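Local coordinates for protein thiol peroxidase (Aquifex aeolicus, PDB 2YZH) that probably reduces hydrogen peroxide and organic hydroperoxides to water and alcohols, using thioredoxin as reductant, as a thiol-specific peroxidase that protects the cell against oxidative stress, at residues D[55-58]-D[59-62]; D[112-115]-D[116-119]. One frame throughout, in Å; residues are numbered along the deposited sequence.

Followed from the N terminus, the chain reaches contact 1 first, where it leaves strand 49-54, inside the sheet, and turns into helix 61-73. Residues 55-62 close this turn on themselves, in the first corner of the beta-alpha-beta crossover that leads back to strand 80-86. Contact 2 comes after strand 106-109, where a loop at 112-114 runs into a short 3-10 turn at 115-119 on the way to strand 135-139. The two lie in series, neither nested nor crossed, with centres 18 Å apart and nearest atoms about 8 Å apart. Contact 1 joins sheet to helix beside the predicted reactive cysteine, whereas contact 2 folds a long connection against strands 30-34 and 49-54. Both touch the second subunit.

Contact 1: residues D[55-58]-D[59-62]; sequences VPSL and DTPV
The carbonyl of Ser57 meets Thr60 twice, once in its plane and once from above it. In the plane, the hydroxyl of Thr60, OG1, donates to Ser57 O over 2.8 Å. Above the plane sits Thr60 N, 3.2 Å from Ser57 O, the closing bond of the type I turn from Ser57 to Thr60. Two donors from one residue thus grip a single backbone oxygen. Threonine suits this place because its OG1, set between the backbone N and the carbonyl carbon (chi1 63°), points back to the carbonyl oxygen of Ser57, while Thr60 CG2 comes to 4.1 Å from Ser57 CB.

A third hydrogen bond stiffens the same turn. Ser57 holds OG anti to its own N (chi1 175°), which brings it in front of the amide of Asp59: Asp59 N donates to Ser57 OG over 3.1 Å, nearly straight at 160°, as in an ST turn. Ser57 OG is also bonded to OD1 of Asp88, whose OD2 takes the amide of Leu58, so one carboxylate holds the turn from outside. The carboxylate of Asp59 instead forms a salt bridge through OD1 with Arg95 of the second subunit.

Pro56, Thr60 and Cys63 are the fixed positions of the peroxiredoxin PxxxTxxC motif. Thr60 lies about 3 Å, side chain to side chain, from Cys63, the predicted sulfenic acid site, so the turn probably helps to shape the active-site pocket. Thr60 is also the N-cap residue, and Pro61, with no amide hydrogen to leave unpaired, suits the first turn of helix 61-73. Leu58 packs between that helix, helix 90-100 and strand 80-86, while Pro56 rests on Cys63 and Arg134 where strand 49-54 gives way to the helix.

Contact 2: residues D[112-115]-D[116-119]; sequences RYRD and MEKY
Asp115 and Lys118 run side by side, pointing the same way, and form the tight half of this contact. Lys118 NZ forms a salt bridge with Asp115 OD1 over 2.9 Å, arriving 50° above the carboxylate plane. With CG beside the backbone N (chi1 -67°) and the rest extended, the lysine chain passes along Asp115 O, which Lys118 N also engages at 2.8 Å. This i to i+3 bond is that of the 3-10 turn ending at Tyr119, and Asp110 takes the amides of Asp115 and Met116 at its start. At the assembly interface the same lysine pairs with Asp115 of the third subunit, and that subunit's Lys118 returns the bond. A methionine in place of Lys118 would probably leave Asp115 of both subunits without this positive mate.

The other side is looser and watery. Arg114 NH2 stands 3.7 Å from Glu117 OE1, a long salt bridge with the two planes turned 66° apart. Water fills in: one molecule at the in-plane edge of the guanidinium accepts from Arg114 NH2 and donates to Glu117 OE1 over 2.6 Å. Glu117 OE2 turns to Lys129 of the fourth subunit.

Contact 1: residues D[55-58]-D[59-62]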
ATOM      1  N   VAL D  55      -0.091   4.239  18.617  1.00 13.18           N
ATOM      2  CA  VAL D  55       0.856   5.316  18.852  1.00 13.75           C
ATOM      3  C   VAL D  55       1.685   5.565  17.596  1.00 14.32           C
ATOM      4  O   VAL D  55       1.863   4.677  16.759  1.00 13.87           O
ATOM      5  CB  VAL D  55       1.828   5.005  20.038  1.00 12.98           C
ATOM      6  CG1 VAL D  55       1.035   4.707  21.306  1.00 11.90           C
ATOM      7  CG2 VAL D  55       2.744   3.831  19.689  1.00 13.96           C
ATOM      8  N   PRO D  56       2.186   6.793  17.441  1.00 14.33           N
ATOM      9  CA  PRO D  56       3.007   7.165  16.288  1.00 13.92           C
ATOM     10  C   PRO D  56       4.286   6.329  16.211  1.00 15.22           C
ATOM     11  O   PRO D  56       4.608   5.772  15.167  1.00 12.56           O
ATOM     12  CB  PRO D  56       3.295   8.643  16.540  1.00 14.92           C
ATOM     13  CG  PRO D  56       2.052   9.105  17.214  1.00 14.03           C
ATOM     14  CD  PRO D  56       1.771   7.987  18.198  1.00 15.42           C
ATOM     15  N   SER D  57       5.016   6.239  17.318  1.00 16.26           N
ATOM     16  CA  SER D  57       6.255   5.467  17.331  1.00 17.61           C
ATOM     17  C   SER D  57       6.822   5.262  18.726  1.00 19.90           C
ATOM     18  O   SER D  57       6.957   6.213  19.501  1.00 20.78           O
ATOM     19  CB  SER D  57       7.319   6.153  16.478  1.00 17.06           C
ATOM     20  OG  SER D  57       8.559   5.465  16.569  1.00 18.53           O
ATOM     21  N   LEU D  58       7.165   4.018  19.036  1.00 20.17           N
ATOM     22  CA  LEU D  58       7.734   3.694  20.334  1.00 20.89           C
ATOM     23  C   LEU D  58       9.124   4.306  20.493  1.00 22.63           C
ATOM     24  O   LEU D  58       9.714   4.242  21.570  1.00 24.84           O
ATOM     25  CB  LEU D  58       7.806   2.175  20.512  1.00 19.66           C
ATOM     26  CG  LEU D  58       6.459   1.449  20.562  1.00 21.26           C
ATOM     27  CD1 LEU D  58       6.683  -0.056  20.599  1.00 22.97           C
ATOM     28  CD2 LEU D  58       5.678   1.899  21.790  1.00 21.17           C
ATOM     29  N   ASP D  59       9.653   4.896  19.424  1.00 22.34           N
ATOM     30  CA  ASP D  59      10.970   5.520  19.492  1.00 22.72           C
ATOM     31  C   ASP D  59      10.904   7.016  19.793  1.00 23.89           C
ATOM     32  O   ASP D  59      11.858   7.755  19.541  1.00 25.01           O
ATOM     33  CB  ASP D  59      11.752   5.286  18.198  1.00 22.71           C
ATOM     34  CG  ASP D  59      12.442   3.935  18.178  1.00 25.59           C
ATOM     35  OD1 ASP D  59      12.932   3.507  19.245  1.00 25.55           O
ATOM     36  OD2 ASP D  59      12.509   3.306  17.100  1.00 25.85           O
ATOM     37  N   THR D  60       9.767   7.455  20.321  1.00 23.87           N
ATOM     38  CA  THR D  60       9.586   8.852  20.701  1.00 24.62           C
ATOM     39  C   THR D  60       9.233   8.846  22.187  1.00 25.19           C
ATOM     40  O   THR D  60       8.546   7.940  22.665  1.00 25.24           O
ATOM     41  CB  THR D  60       8.460   9.537  19.887  1.00 24.44           C
ATOM     42  OG1 THR D  60       7.206   8.903  20.155  1.00 26.27           O
ATOM     43  CG2 THR D  60       8.759   9.454  18.398  1.00 24.96           C
ATOM     44  N   PRO D  61       9.709   9.853  22.939  1.00 25.11           N
ATOM     45  CA  PRO D  61       9.467   9.983  24.380  1.00 25.20           C
ATOM     46  C   PRO D  61       8.021   9.821  24.843  1.00 23.78           C
ATOM     47  O   PRO D  61       7.749   9.077  25.783  1.00 25.71           O
ATOM     48  CB  PRO D  61      10.016  11.375  24.695  1.00 25.57           C
ATOM     49  CG  PRO D  61      11.129  11.515  23.718  1.00 26.18           C
ATOM     50  CD  PRO D  61      10.494  10.998  22.445  1.00 24.94           C
ATOM     51  N   VAL D  62       7.095  10.517  24.194  1.00 23.11           N
ATOM     52  CA  VAL D  62       5.691  10.443  24.583  1.00 23.64           C
ATOM     53  C   VAL D  62       5.107   9.036  24.469  1.00 23.26           C
ATOM     54  O   VAL D  62       4.424   8.567  25.379  1.00 22.38           O
ATOM     55  CB  VAL D  62       4.828  11.413  23.751  1.00 24.61           C
ATOM     56  CG1 VAL D  62       3.356  11.261  24.119  1.00 25.25           C
ATOM     57  CG2 VAL D  62       5.288  12.844  24.003  1.00 25.87           C
TER

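Contact 2: residues D[112-115]-D[116-119]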
ATOM      1  N   ARG D 112       3.242  -4.226   7.879  1.00 10.11           N
ATOM      2  CA  ARG D 112       2.984  -5.107   6.754  1.00 11.29           C
ATOM      3  C   ARG D 112       1.720  -4.873   5.950  1.00 12.36           C
ATOM      4  O   ARG D 112       1.770  -4.862   4.721  1.00 11.50           O
ATOM      5  CB  ARG D 112       3.054  -6.563   7.224  1.00 12.21           C
ATOM      6  CG  ARG D 112       2.948  -7.595   6.114  1.00 10.68           C
ATOM      7  CD  ARG D 112       3.375  -8.962   6.637  1.00 12.77           C
ATOM      8  NE  ARG D 112       4.830  -9.052   6.753  1.00 11.32           N
ATOM      9  CZ  ARG D 112       5.465  -9.923   7.532  1.00 13.04           C
ATOM     10  NH1 ARG D 112       4.772 -10.781   8.274  1.00 11.57           N
ATOM     11  NH2 ARG D 112       6.792  -9.945   7.563  1.00 10.07           N
ATOM     12  N   TYR D 113       0.599  -4.661   6.629  1.00 11.71           N
ATOM     13  CA  TYR D 113      -0.667  -4.470   5.936  1.00 11.71           C
ATOM     14  C   TYR D 113      -1.337  -3.135   6.234  1.00 11.99           C
ATOM     15  O   TYR D 113      -2.296  -2.753   5.562  1.00 11.24           O
ATOM     16  CB  TYR D 113      -1.615  -5.603   6.313  1.00 10.93           C
ATOM     17  CG  TYR D 113      -1.108  -6.973   5.933  1.00 10.70           C
ATOM     18  CD1 TYR D 113      -0.990  -7.348   4.593  1.00 12.71           C
ATOM     19  CD2 TYR D 113      -0.765  -7.906   6.911  1.00 12.08           C
ATOM     20  CE1 TYR D 113      -0.545  -8.631   4.238  1.00 11.94           C
ATOM     21  CE2 TYR D 113      -0.321  -9.181   6.568  1.00 10.95           C
ATOM     22  CZ  TYR D 113      -0.215  -9.535   5.235  1.00 13.32           C
ATOM     23  OH  TYR D 113       0.217 -10.799   4.902  1.00 15.48           O
ATOM     24  N   ARG D 114      -0.824  -2.435   7.239  1.00 10.58           N
ATOM     25  CA  ARG D 114      -1.377  -1.149   7.650  1.00 12.63           C
ATOM     26  C   ARG D 114      -2.883  -1.281   7.823  1.00 12.25           C
ATOM     27  O   ARG D 114      -3.662  -0.446   7.349  1.00 12.97           O
ATOM     28  CB  ARG D 114      -1.054  -0.058   6.622  1.00 13.39           C
ATOM     29  CG  ARG D 114      -1.224   1.354   7.180  1.00 16.20           C
ATOM     30  CD  ARG D 114      -0.672   2.424   6.238  1.00 19.32           C
ATOM     31  NE  ARG D 114      -1.480   2.565   5.028  1.00 18.73           N
ATOM     32  CZ  ARG D 114      -1.212   3.429   4.052  1.00 22.94           C
ATOM     33  NH1 ARG D 114      -0.152   4.223   4.145  1.00 22.79           N
ATOM     34  NH2 ARG D 114      -2.006   3.510   2.992  1.00 21.39           N
ATOM     35  N   ASP D 115      -3.292  -2.340   8.516  1.00 10.14           N
ATOM     36  CA  ASP D 115      -4.709  -2.587   8.751  1.00  9.41           C
ATOM     37  C   ASP D 115      -5.349  -1.569   9.682  1.00  9.33           C
ATOM     38  O   ASP D 115      -6.564  -1.413   9.673  1.00  9.87           O
ATOM     39  CB  ASP D 115      -4.930  -3.990   9.329  1.00 10.70           C
ATOM     40  CG  ASP D 115      -4.948  -5.066   8.255  1.00 12.87           C
ATOM     41  OD1 ASP D 115      -5.502  -4.801   7.167  1.00  9.94           O
ATOM     42  OD2 ASP D 115      -4.430  -6.173   8.503  1.00 13.11           O
ATOM     43  N   MET D 116      -4.551  -0.869  10.487  1.00  9.68           N
ATOM     44  CA  MET D 116      -5.147   0.097  11.398  1.00 10.94           C
ATOM     45  C   MET D 116      -5.808   1.261  10.664  1.00 11.30           C
ATOM     46  O   MET D 116      -6.470   2.093  11.282  1.00 10.54           O
ATOM     47  CB  MET D 116      -4.119   0.593  12.423  1.00 11.42           C
ATOM     48  CG  MET D 116      -3.672  -0.504  13.397  1.00  9.42           C
ATOM     49  SD  MET D 116      -5.061  -1.465  14.110  1.00 13.77           S
ATOM     50  CE  MET D 116      -5.776  -0.277  15.271  1.00 12.84           C
ATOM     51  N   GLU D 117      -5.629   1.327   9.346  1.00 10.68           N
ATOM     52  CA  GLU D 117      -6.291   2.368   8.564  1.00 10.34           C
ATOM     53  C   GLU D 117      -7.790   2.112   8.731  1.00 12.21           C
ATOM     54  O   GLU D 117      -8.614   3.034   8.658  1.00 10.45           O
ATOM     55  CB  GLU D 117      -5.944   2.252   7.070  1.00 12.67           C
ATOM     56  CG  GLU D 117      -6.660   3.295   6.201  1.00 13.42           C
ATOM     57  CD  GLU D 117      -6.466   3.078   4.707  1.00 18.23           C
ATOM     58  OE1 GLU D 117      -5.369   2.642   4.300  1.00 19.28           O
ATOM     59  OE2 GLU D 117      -7.409   3.363   3.935  1.00 20.01           O
ATOM     60  N   LYS D 118      -8.140   0.845   8.957  1.00  8.99           N
ATOM     61  CA  LYS D 118      -9.539   0.457   9.114  1.00 10.18           C
ATOM     62  C   LYS D 118     -10.154   0.979  10.407  1.00 10.83           C
ATOM     63  O   LYS D 118     -11.369   0.898  10.598  1.00 10.77           O
ATOM     64  CB  LYS D 118      -9.675  -1.071   9.043  1.00 10.93           C
ATOM     65  CG  LYS D 118      -9.342  -1.633   7.662  1.00 11.01           C
ATOM     66  CD  LYS D 118      -9.155  -3.139   7.696  1.00 11.23           C
ATOM     67  CE  LYS D 118      -8.735  -3.653   6.325  1.00 12.00           C
ATOM     68  NZ  LYS D 118      -8.258  -5.062   6.388  1.00  9.68           N
ATOM     69  N   TYR D 119      -9.315   1.519  11.286  1.00  9.55           N
ATOM     70  CA  TYR D 119      -9.784   2.069  12.550  1.00 10.97           C
ATOM     71  C   TYR D 119      -9.860   3.590  12.499  1.00 12.43           C
ATOM     72  O   TYR D 119     -10.169   4.240  13.500  1.00 12.37           O
ATOM     73  CB  TYR D 119      -8.875   1.626  13.704  1.00  9.34           C
ATOM     74  CG  TYR D 119      -9.196   0.243  14.246  1.00 11.60           C
ATOM     75  CD1 TYR D 119      -8.889  -0.906  13.521  1.00 10.74           C
ATOM     76  CD2 TYR D 119      -9.820   0.090  15.486  1.00 12.18           C
ATOM     77  CE1 TYR D 119      -9.196  -2.178  14.019  1.00 12.18           C
ATOM     78  CE2 TYR D 119     -10.132  -1.173  15.989  1.00 13.73           C
ATOM     79  CZ  TYR D 119      -9.817  -2.301  15.251  1.00 11.88           C
ATOM     80  OH  TYR D 119     -10.136  -3.548  15.748  1.00 13.82           O
TER
HETATM   81  O   HOH W   1      -3.844   0.830   4.706  1.00 19.71           O
HETATM   82  O   HOH W   2      -4.752   2.836   1.781  1.00 32.01           O